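Local atomic coordinates of proabylysin (Pyrococcus abyssi, PDB entry 4JIU), a protein that is a zinc-bound minigluzincin zymogen, probably the inactive precursor of a small soluble metallopeptidase. Residues A[3-8]-A[53-58]; A[8-13]-A[60-65]; A[28-33]-A[98-103]. The protein carries 1 engineered substitution. All coordinates share one frame; numbering follows the deposited sequence. Where two conformers were deposited one is given.

Contacts 1 and 2 are successive levels of one helix pair, 2-13 against 51-67; they share His8, and their centres lie about 8 Å apart. Contact 1 lies nearer the surface, whereas contact 2 is buried and has the zinc ligands His60 and His64 on its second helix. Both interfaces are held by apolar side chains. Contact 3 differs: partly buried, about 15 Å from contact 1 and 18 Å from contact 2 between centres, it joins the approach to edge strand 31-34 to the end of helix 88-100 and the C-terminal tail and mixes a backbone hydrogen bond with apolar packing. Ile57 and Glu61 on helix 51-67 pack against residues 30-33, connecting the three contacts.

Contact 1: residues A[3-8]-A[53-58]; sequences EDLLEH and EMFYIL
Leu5 fits among Met54, Phe55 and Leu58, and its separate atoms divide the work. CB of Leu5 sits on CD1 of Leu58 at 3.5 Å. CD1 of Leu5 reaches CB of Met54 at 3.9 Å, and on the other branch CD2 of Leu5 turns to CD1 of Phe55 at 4.1 Å. Its chi1 of -67° sets CG beside the backbone N, and an extended chi2 then spreads the two methyls over Met54 and Phe55. Leu5 and Met54 cross at nearly a right angle, the methyl meeting the base of the methionine.

Phe55 behaves differently. Its CB does not point straight across, but with CG anti to the backbone N (chi1 -161°) the ring swings in toward helix 2-13. There the carbonyl O of Leu5 lies in the ring plane, 3.4 Å from CE1 of Phe55, an edge-on approach to the slightly positive aromatic hydrogens. CB of His8 comes obliquely to CE1 of Phe55 at 4.1 Å. On the next turn, CD1 of Leu58 slips in beside the backbone N of Leu6 at 3.8 Å. Beyond the contact, Phe55 continues along helix 2-13 onto Ala9 and Ile12, while Leu58 also touches Val2.

The axes cross at -55° and 9.7 Å apart: apolar helix-helix packing of the N-terminal helix on the helix that carries the HExxH zinc-binding motif.

Contact 2: residues A[8-13]-A[60-65]; sequences HAKDIL and HELAHL. With ZN (zinc ion), chain B.
Leu62 pushes its CD1 methyl onto CB of Ala9, and at 3.4 Å the two carbons are closer than usual van der Waals contact. Leu62 was modelled in two conformers, so this tightness belongs to the given one and is doubtful as a measure of strain. CD1 of Leu62 also lies 4.0 Å from the backbone N of Lys10, nestling against the turn of helix 8-13 where alanine's small side chain lets it approach. Lys10 adds its CG at the side, while its amino group leads away to the carbonyl of Arg17.

Leu13, one turn on from Ala9, meets the base of Leu62. The two side chains cross at a slant, with CD1 of Leu13 against CB of Leu62 at 3.7 Å. With chi1 at -60° the CG of Leu13 stands beside the backbone N, and the extended chi2 carries CD1 on toward the second helix, close to the backbone N of Ala63. Helix 74-80 extends the packing, with Glu79 touching both Leu13 and Ala63 and Phe76 lying against Ala63.

The zinc ion lies across helix 60-65 from this apolar seam. His60 has CG anti to its backbone N (chi1 -179°), whereas His64, one turn later, has CG beside its N; these different torsions bring both NE2 atoms to the metal, each 2.0 Å from the zinc ion. His72 and an oxygen of the C-terminal carboxylate of Val105 complete the coordination. Each ring is also held at ND1, His60 by Tyr56 OH and His64 by Thr69 O, which should fix their rotation. The chemistry is thus divided by helix face: hydrocarbon packing positions one side, while the other presents two imidazole nitrogens to the metal, as expected of an HExxH helix.

Contact 3: residues A[28-33]-A[98-103]; sequences MSIARV and TKLQRN
This partly buried contact joins the run-in to edge strand 31-34, at Ser29 and Ile30, to the end of helix 88-100 and the tail after it. One backbone hydrogen bond spans it: Ile30 N donates to Asn103 O at 2.9 Å. The bond is bent, 143° at the hydrogen, with the donor somewhat off the carbonyl plane. Asn103 O also faces CA of Ser29 at 3.1 Å, a CA-H...O contact, so one carbonyl oxygen serves two neighbouring residues.

Ile30 carries the apolar part. Its chi1 of 64° puts CG1 between the backbone N and carbonyl carbon and places CG2 anti to that carbon. CD1 of Leu100 meets both branches, lying 4.0 Å from Ile30 CD1 and 4.1 Å from Ile30 CG2. Ile30 CG2 goes on to rest on CB of Arg102 at 3.6 Å and rises over one face of the guanidinium, 3.7 Å above its plane and displaced toward the rim. Arg102 makes this possible by bending at chi3 (69°), which folds the guanidinium back over the isoleucine. Arg102 NH2 comes within 2.9 Å of Ser29 O, but the main polar partner of that nitrogen is Asp43, with which it forms a salt bridge.

Gln101, the first residue past helix 88-100, has positive phi and turns the chain out of the helix. Its side-chain NE2 donates back to the carbonyl O of Thr98, an almost straight bond that enters above the carbonyl plane. The tail continues beside the edge strand, where Ala31 is backbone hydrogen-bonded to Val105, whose terminal carboxylate oxygen binds the zinc ion. A C-terminal tail lying along the edge strand and ending on the metal is consistent with the self-blocked active site of a gluzincin zymogen.

Contact 1: residues A[3-8]-A[53-58]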
loop_
_atom_site.group_PDB
_atom_site.type_symbol
_atom_site.label_atom_id
_atom_site.label_comp_id
_atom_site.label_asym_id
_atom_site.label_seq_id
_atom_site.Cartn_x
_atom_site.Cartn_y
_atom_site.Cartn_z
ATOM N N GLU A 3 11.857 3.298 -0.978
ATOM C CA GLU A 3 12.430 2.334 -1.907
ATOM C C GLU A 3 12.828 1.062 -1.202
ATOM O O GLU A 3 12.579 -0.059 -1.667
ATOM C CB GLU A 3 13.580 3.112 -2.556
ATOM C CG GLU A 3 13.207 4.466 -3.150
ATOM C CD GLU A 3 13.413 5.710 -2.324
ATOM O OE1 GLU A 3 13.195 5.719 -1.097
ATOM O OE2 GLU A 3 13.808 6.764 -2.891
ATOM N N ASP A 4 13.454 1.189 -0.013
ATOM C CA ASP A 4 13.822 -0.034 0.704
ATOM C C ASP A 4 12.603 -0.793 1.193
ATOM O O ASP A 4 12.565 -2.049 1.133
ATOM C CB ASP A 4 14.713 0.337 1.883
ATOM C CG ASP A 4 15.954 1.031 1.330
ATOM O OD1 ASP A 4 16.950 0.331 1.085
ATOM O OD2 ASP A 4 15.856 2.264 1.145
ATOM N N LEU A 5 11.582 -0.059 1.651
ATOM C CA LEU A 5 10.353 -0.746 2.063
ATOM C C LEU A 5 9.685 -1.490 0.939
ATOM O O LEU A 5 9.213 -2.600 1.071
ATOM C CB LEU A 5 9.347 0.250 2.674
ATOM C CG LEU A 5 9.719 0.896 3.997
ATOM C CD1 LEU A 5 8.662 1.878 4.503
ATOM C CD2 LEU A 5 9.944 -0.166 5.035
ATOM N N LEU A 6 9.659 -0.817 -0.220
ATOM C CA LEU A 6 9.066 -1.450 -1.380
ATOM C C LEU A 6 9.762 -2.752 -1.793
ATOM O O LEU A 6 9.083 -3.733 -2.107
ATOM C CB LEU A 6 9.111 -0.446 -2.546
ATOM C CG LEU A 6 8.577 -0.943 -3.873
ATOM C CD1 LEU A 6 7.066 -1.052 -3.760
ATOM C CD2 LEU A 6 9.038 -0.015 -4.983
ATOM N N GLU A 7 11.089 -2.769 -1.709
ATOM C CA GLU A 7 11.795 -4.017 -2.052
ATOM C C GLU A 7 11.427 -5.128 -1.084
ATOM O O GLU A 7 11.232 -6.283 -1.481
ATOM C CB GLU A 7 13.268 -3.722 -2.080
ATOM C CG GLU A 7 14.296 -4.521 -2.811
ATOM C CD GLU A 7 15.667 -3.873 -2.790
ATOM O OE1 GLU A 7 16.368 -3.958 -1.754
ATOM O OE2 GLU A 7 16.108 -3.264 -3.801
ATOM N N HIS A 8 11.360 -4.804 0.201
ATOM C CA HIS A 8 10.954 -5.809 1.201
ATOM C C HIS A 8 9.533 -6.280 0.924
ATOM O O HIS A 8 9.253 -7.468 1.070
ATOM C CB HIS A 8 11.059 -5.234 2.621
ATOM C CG HIS A 8 12.431 -5.028 3.138
ATOM N ND1 HIS A 8 13.370 -6.020 3.180
ATOM C CD2 HIS A 8 13.017 -3.925 3.662
ATOM C CE1 HIS A 8 14.497 -5.545 3.698
ATOM N NE2 HIS A 8 14.307 -4.273 4.001
ATOM N N GLU A 53 2.927 1.698 9.293
ATOM C CA GLU A 53 1.854 2.313 8.530
ATOM C C GLU A 53 2.279 2.546 7.073
ATOM O O GLU A 53 1.508 2.285 6.182
ATOM C CB GLU A 53 1.394 3.605 9.177
ATOM C CG GLU A 53 0.821 3.488 10.549
ATOM C CD GLU A 53 0.897 4.697 11.456
ATOM O OE1 GLU A 53 1.477 5.739 11.110
ATOM O OE2 GLU A 53 0.350 4.525 12.579
ATOM N N MET A 54 3.496 3.044 6.878
ATOM C CA MET A 54 4.002 3.172 5.488
ATOM C C MET A 54 4.051 1.812 4.802
ATOM O O MET A 54 3.694 1.674 3.638
ATOM C CB MET A 54 5.411 3.780 5.508
ATOM C CG MET A 54 5.475 5.216 5.906
ATOM S SD MET A 54 7.126 5.951 5.709
ATOM C CE MET A 54 7.692 5.796 7.394
ATOM N N PHE A 55 4.563 0.823 5.537
ATOM C CA PHE A 55 4.657 -0.519 4.975
ATOM C C PHE A 55 3.257 -1.043 4.628
ATOM O O PHE A 55 3.087 -1.686 3.598
ATOM C CB PHE A 55 5.368 -1.465 5.949
ATOM C CG PHE A 55 5.902 -2.715 5.296
ATOM C CD1 PHE A 55 6.822 -2.639 4.246
ATOM C CD2 PHE A 55 5.488 -3.970 5.751
ATOM C CE1 PHE A 55 7.337 -3.769 3.693
ATOM C CE2 PHE A 55 6.056 -5.121 5.177
ATOM C CZ PHE A 55 6.958 -5.003 4.156
ATOM N N TYR A 56 2.273 -0.800 5.497
ATOM C CA TYR A 56 0.906 -1.210 5.173
ATOM C C TYR A 56 0.463 -0.649 3.847
ATOM O O TYR A 56 -0.141 -1.299 3.027
ATOM C CB TYR A 56 -0.078 -0.869 6.333
ATOM C CG TYR A 56 -1.461 -1.246 5.882
ATOM C CD1 TYR A 56 -1.830 -2.598 5.878
ATOM C CD2 TYR A 56 -2.377 -0.376 5.357
ATOM C CE1 TYR A 56 -3.046 -2.987 5.447
ATOM C CE2 TYR A 56 -3.576 -0.765 4.856
ATOM C CZ TYR A 56 -3.930 -2.096 4.895
ATOM O OH TYR A 56 -5.137 -2.539 4.431
ATOM N N ILE A 57 0.645 0.679 3.672
ATOM C CA ILE A 57 0.216 1.301 2.433
ATOM C C ILE A 57 0.868 0.633 1.223
ATOM O O ILE A 57 0.197 0.364 0.233
ATOM C CB ILE A 57 0.463 2.828 2.474
ATOM C CG1 ILE A 57 -0.425 3.473 3.550
ATOM C CG2 ILE A 57 0.257 3.429 1.099
ATOM C CD1 ILE A 57 -0.066 4.863 3.882
ATOM N N LEU A 58 2.176 0.420 1.284
ATOM C CA LEU A 58 2.866 -0.228 0.186
ATOM C C LEU A 58 2.334 -1.615 -0.068
ATOM O O LEU A 58 2.146 -2.020 -1.226
ATOM C CB LEU A 58 4.370 -0.232 0.443
ATOM C CG LEU A 58 5.033 1.143 0.368
ATOM C CD1 LEU A 58 6.506 1.021 0.742
ATOM C CD2 LEU A 58 4.922 1.800 -0.976
#

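Contact 2: residues A[8-13]-A[60-65]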
loop_
_atom_site.group_PDB
_atom_site.type_symbol
_atom_site.label_atom_id
_atom_site.label_comp_id
_atom_site.label_asym_id
_atom_site.label_seq_id
_atom_site.Cartn_x
_atom_site.Cartn_y
_atom_site.Cartn_z
ATOM N N HIS A 8 11.360 -4.804 0.201
ATOM C CA HIS A 8 10.954 -5.809 1.201
ATOM C C HIS A 8 9.533 -6.280 0.924
ATOM O O HIS A 8 9.253 -7.468 1.070
ATOM C CB HIS A 8 11.059 -5.234 2.621
ATOM C CG HIS A 8 12.431 -5.028 3.138
ATOM N ND1 HIS A 8 13.370 -6.020 3.180
ATOM C CD2 HIS A 8 13.017 -3.925 3.662
ATOM C CE1 HIS A 8 14.497 -5.545 3.698
ATOM N NE2 HIS A 8 14.307 -4.273 4.001
ATOM N N ALA A 9 8.630 -5.394 0.571
ATOM C CA ALA A 9 7.255 -5.774 0.269
ATOM C C ALA A 9 7.163 -6.686 -0.927
ATOM O O ALA A 9 6.434 -7.689 -0.902
ATOM C CB ALA A 9 6.436 -4.487 0.077
ATOM N N LYS A 10 7.889 -6.370 -2.011
ATOM C CA LYS A 10 7.916 -7.267 -3.176
ATOM C C LYS A 10 8.461 -8.617 -2.814
ATOM O O LYS A 10 7.944 -9.634 -3.299
ATOM C CB LYS A 10 8.771 -6.589 -4.254
ATOM C CG LYS A 10 8.148 -5.386 -4.918
ATOM C CD LYS A 10 9.105 -4.632 -5.788
ATOM C CE LYS A 10 9.814 -5.503 -6.777
ATOM N NZ LYS A 10 10.746 -4.672 -7.578
ATOM N N ASP A 11 9.475 -8.689 -1.983
ATOM C CA ASP A 11 10.058 -9.990 -1.595
ATOM C C ASP A 11 9.054 -10.831 -0.823
ATOM O O ASP A 11 8.892 -12.042 -1.067
ATOM C CB ASP A 11 11.349 -9.742 -0.840
ATOM C CG ASP A 11 12.520 -9.276 -1.674
ATOM O OD1 ASP A 11 12.510 -9.216 -2.932
ATOM O OD2 ASP A 11 13.553 -8.916 -1.072
ATOM N N ILE A 12 8.339 -10.190 0.120
ATOM C CA ILE A 12 7.379 -10.980 0.904
ATOM C C ILE A 12 6.207 -11.462 0.084
ATOM O O ILE A 12 5.718 -12.575 0.255
ATOM C CB ILE A 12 6.944 -10.186 2.147
ATOM C CG1 ILE A 12 8.123 -9.994 3.091
ATOM C CG2 ILE A 12 5.790 -10.847 2.869
ATOM C CD1 ILE A 12 7.782 -9.040 4.198
ATOM N N LEU A 13 5.724 -10.575 -0.795
ATOM C CA LEU A 13 4.579 -10.968 -1.614
ATOM C C LEU A 13 5.021 -11.923 -2.710
ATOM O O LEU A 13 4.184 -12.584 -3.335
ATOM C CB LEU A 13 3.823 -9.792 -2.227
ATOM C CG LEU A 13 3.209 -8.767 -1.284
ATOM C CD1 LEU A 13 2.333 -7.804 -2.091
ATOM C CD2 LEU A 13 2.416 -9.427 -0.217
ATOM N N HIS A 60 -0.643 -2.824 0.755
ATOM C CA HIS A 60 -2.003 -2.693 0.258
ATOM C C HIS A 60 -1.989 -2.398 -1.218
ATOM O O HIS A 60 -2.728 -3.004 -2.022
ATOM C CB HIS A 60 -2.718 -1.627 1.092
ATOM C CG HIS A 60 -4.148 -1.422 0.679
ATOM N ND1 HIS A 60 -5.197 -1.801 1.483
ATOM C CD2 HIS A 60 -4.771 -0.873 -0.389
ATOM C CE1 HIS A 60 -6.361 -1.509 0.915
ATOM N NE2 HIS A 60 -6.114 -0.954 -0.274
ATOM N N GLU A 61 -1.189 -1.404 -1.606
ATOM C CA GLU A 61 -1.170 -1.028 -3.021
ATOM C C GLU A 61 -0.538 -2.107 -3.922
ATOM O O GLU A 61 -1.043 -2.408 -4.981
ATOM C CB GLU A 61 -0.531 0.327 -3.205
ATOM C CG GLU A 61 -1.258 1.450 -2.485
ATOM C CD GLU A 61 -2.709 1.601 -2.866
ATOM O OE1 GLU A 61 -3.195 1.195 -3.925
ATOM O OE2 GLU A 61 -3.431 2.194 -2.010
ATOM N N LEU A 62 0.534 -2.745 -3.442
ATOM C CA LEU A 62 1.137 -3.837 -4.160
ATOM C C LEU A 62 0.142 -4.999 -4.284
ATOM O O LEU A 62 0.131 -5.670 -5.324
ATOM C CB LEU A 62 2.416 -4.384 -3.519
ATOM C CG LEU A 62 3.644 -3.510 -3.690
ATOM C CD1 LEU A 62 4.759 -3.999 -2.795
ATOM C CD2 LEU A 62 4.121 -3.468 -5.138
ATOM N N ALA A 63 -0.677 -5.247 -3.269
ATOM C CA ALA A 63 -1.673 -6.284 -3.322
ATOM C C ALA A 63 -2.694 -6.029 -4.408
ATOM O O ALA A 63 -3.143 -6.960 -5.090
ATOM C CB ALA A 63 -2.342 -6.469 -1.955
ATOM N N HIS A 64 -3.058 -4.772 -4.634
ATOM C CA HIS A 64 -3.953 -4.437 -5.757
ATOM C C HIS A 64 -3.318 -4.881 -7.055
ATOM O O HIS A 64 -3.924 -5.511 -7.913
ATOM C CB HIS A 64 -4.256 -2.945 -5.805
ATOM C CG HIS A 64 -5.353 -2.518 -4.902
ATOM N ND1 HIS A 64 -6.644 -3.010 -5.045
ATOM C CD2 HIS A 64 -5.388 -1.627 -3.886
ATOM C CE1 HIS A 64 -7.390 -2.433 -4.103
ATOM N NE2 HIS A 64 -6.669 -1.584 -3.362
ATOM N N LEU A 65 -2.063 -4.515 -7.248
ATOM C CA LEU A 65 -1.343 -4.803 -8.469
ATOM C C LEU A 65 -1.196 -6.310 -8.645
ATOM O O LEU A 65 -1.429 -6.836 -9.757
ATOM C CB LEU A 65 0.029 -4.141 -8.462
ATOM C CG LEU A 65 0.027 -2.635 -8.610
ATOM C CD1 LEU A 65 1.474 -2.111 -8.437
ATOM C CD2 LEU A 65 -0.554 -2.160 -9.904
HETATM ZN ZN ZN B . -7.405 -0.666 -1.750
#

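Contact 3: residues A[28-33]-A[98-103]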
loop_
_atom_site.group_PDB
_atom_site.type_symbol
_atom_site.label_atom_id
_atom_site.label_comp_id
_atom_site.label_asym_id
_atom_site.label_seq_id
_atom_site.Cartn_x
_atom_site.Cartn_y
_atom_site.Cartn_z
ATOM N N MET A 28 -7.986 13.241 -3.111
ATOM C CA MET A 28 -9.077 12.369 -2.689
ATOM C C MET A 28 -8.618 11.155 -1.929
ATOM O O MET A 28 -9.469 10.500 -1.339
ATOM C CB MET A 28 -9.824 11.922 -3.921
ATOM C CG MET A 28 -10.553 13.068 -4.579
ATOM S SD MET A 28 -11.646 13.999 -3.511
ATOM C CE MET A 28 -12.925 12.822 -3.119
ATOM N N SER A 29 -7.311 10.863 -1.922
ATOM C CA SER A 29 -6.739 9.746 -1.217
ATOM C C SER A 29 -5.312 10.059 -0.797
ATOM O O SER A 29 -4.787 11.137 -1.095
ATOM C CB SER A 29 -6.758 8.490 -2.126
ATOM O OG SER A 29 -5.732 8.482 -3.069
ATOM N N ILE A 30 -4.704 9.072 -0.167
ATOM C CA ILE A 30 -3.284 9.193 0.109
ATOM C C ILE A 30 -2.421 8.231 -0.698
ATOM O O ILE A 30 -1.212 8.335 -0.615
ATOM C CB ILE A 30 -2.997 8.945 1.603
ATOM C CG1 ILE A 30 -3.369 7.484 1.974
ATOM C CG2 ILE A 30 -3.695 10.029 2.387
ATOM C CD1 ILE A 30 -3.247 7.284 3.466
ATOM N N ALA A 31 -3.032 7.314 -1.444
ATOM C CA ALA A 31 -2.258 6.389 -2.271
ATOM C C ALA A 31 -3.157 5.738 -3.274
ATOM O O ALA A 31 -4.310 5.445 -2.991
ATOM C CB ALA A 31 -1.617 5.340 -1.388
ATOM N N ARG A 32 -2.564 5.455 -4.443
ATOM C CA ARG A 32 -3.294 4.717 -5.479
ATOM C C ARG A 32 -2.283 4.040 -6.418
ATOM O O ARG A 32 -1.102 4.312 -6.291
ATOM C CB ARG A 32 -4.205 5.630 -6.258
ATOM C CG ARG A 32 -3.409 6.636 -7.072
ATOM C CD ARG A 32 -4.275 7.516 -7.911
ATOM N NE ARG A 32 -3.561 8.566 -8.610
ATOM C CZ ARG A 32 -3.968 9.808 -8.777
ATOM N NH1 ARG A 32 -5.132 10.276 -8.320
ATOM N NH2 ARG A 32 -3.253 10.721 -9.440
ATOM N N VAL A 33 -2.740 3.153 -7.267
ATOM C CA VAL A 33 -1.896 2.482 -8.238
ATOM C C VAL A 33 -2.323 2.808 -9.659
ATOM O O VAL A 33 -3.436 3.209 -9.962
ATOM C CB VAL A 33 -1.892 0.950 -8.078
ATOM C CG1 VAL A 33 -1.406 0.597 -6.666
ATOM C CG2 VAL A 33 -3.201 0.306 -8.414
ATOM N N THR A 98 -6.999 7.931 11.392
ATOM C CA THR A 98 -6.996 8.868 12.516
ATOM C C THR A 98 -6.011 9.984 12.247
ATOM O O THR A 98 -6.274 11.149 12.496
ATOM C CB THR A 98 -6.643 8.105 13.786
ATOM O OG1 THR A 98 -7.777 7.259 14.071
ATOM C CG2 THR A 98 -6.411 9.033 14.960
ATOM N N LYS A 99 -4.820 9.588 11.769
ATOM C CA LYS A 99 -3.780 10.585 11.612
ATOM C C LYS A 99 -4.042 11.548 10.477
ATOM O O LYS A 99 -3.888 12.747 10.566
ATOM C CB LYS A 99 -2.435 9.939 11.414
ATOM C CG LYS A 99 -1.406 11.075 11.603
ATOM C CD LYS A 99 -0.025 10.554 11.411
ATOM C CE LYS A 99 1.028 11.661 11.518
ATOM N NZ LYS A 99 2.288 11.212 10.809
ATOM N N LEU A 100 -4.363 10.990 9.292
ATOM C CA LEU A 100 -4.383 11.765 8.078
ATOM C C LEU A 100 -5.773 12.200 7.646
ATOM O O LEU A 100 -5.864 13.102 6.804
ATOM C CB LEU A 100 -3.711 10.980 6.934
ATOM C CG LEU A 100 -2.220 10.680 7.149
ATOM C CD1 LEU A 100 -1.671 9.965 5.905
ATOM C CD2 LEU A 100 -1.407 11.923 7.482
ATOM N N GLN A 101 -6.810 11.572 8.183
ATOM C CA GLN A 101 -8.192 11.895 7.892
ATOM C C GLN A 101 -8.509 11.750 6.421
ATOM O O GLN A 101 -9.345 12.448 5.903
ATOM C CB GLN A 101 -8.517 13.309 8.402
ATOM C CG GLN A 101 -8.373 13.390 9.912
ATOM C CD GLN A 101 -9.408 12.684 10.719
ATOM O OE1 GLN A 101 -10.625 12.899 10.422
ATOM N NE2 GLN A 101 -9.044 11.910 11.722
ATOM N N ARG A 102 -7.835 10.842 5.782
ATOM C CA ARG A 102 -7.914 10.562 4.340
ATOM C C ARG A 102 -7.691 9.064 4.204
ATOM O O ARG A 102 -7.009 8.440 5.026
ATOM C CB ARG A 102 -6.850 11.317 3.552
ATOM C CG ARG A 102 -6.740 12.824 3.856
ATOM C CD ARG A 102 -5.343 13.379 3.524
ATOM N NE ARG A 102 -5.110 13.384 2.114
ATOM C CZ ARG A 102 -4.030 13.818 1.475
ATOM N NH1 ARG A 102 -3.005 14.326 2.172
ATOM N NH2 ARG A 102 -4.097 13.683 0.169
ATOM N N ASN A 103 -8.258 8.523 3.151
ATOM C CA ASN A 103 -8.392 7.164 2.757
ATOM C C ASN A 103 -7.287 6.753 1.781
ATOM O O ASN A 103 -6.890 7.653 1.025
ATOM C CB ASN A 103 -9.749 6.996 2.010
ATOM C CG ASN A 103 -10.958 7.467 2.763
ATOM O OD1 ASN A 103 -11.752 8.325 2.360
ATOM N ND2 ASN A 103 -11.128 6.858 3.938
#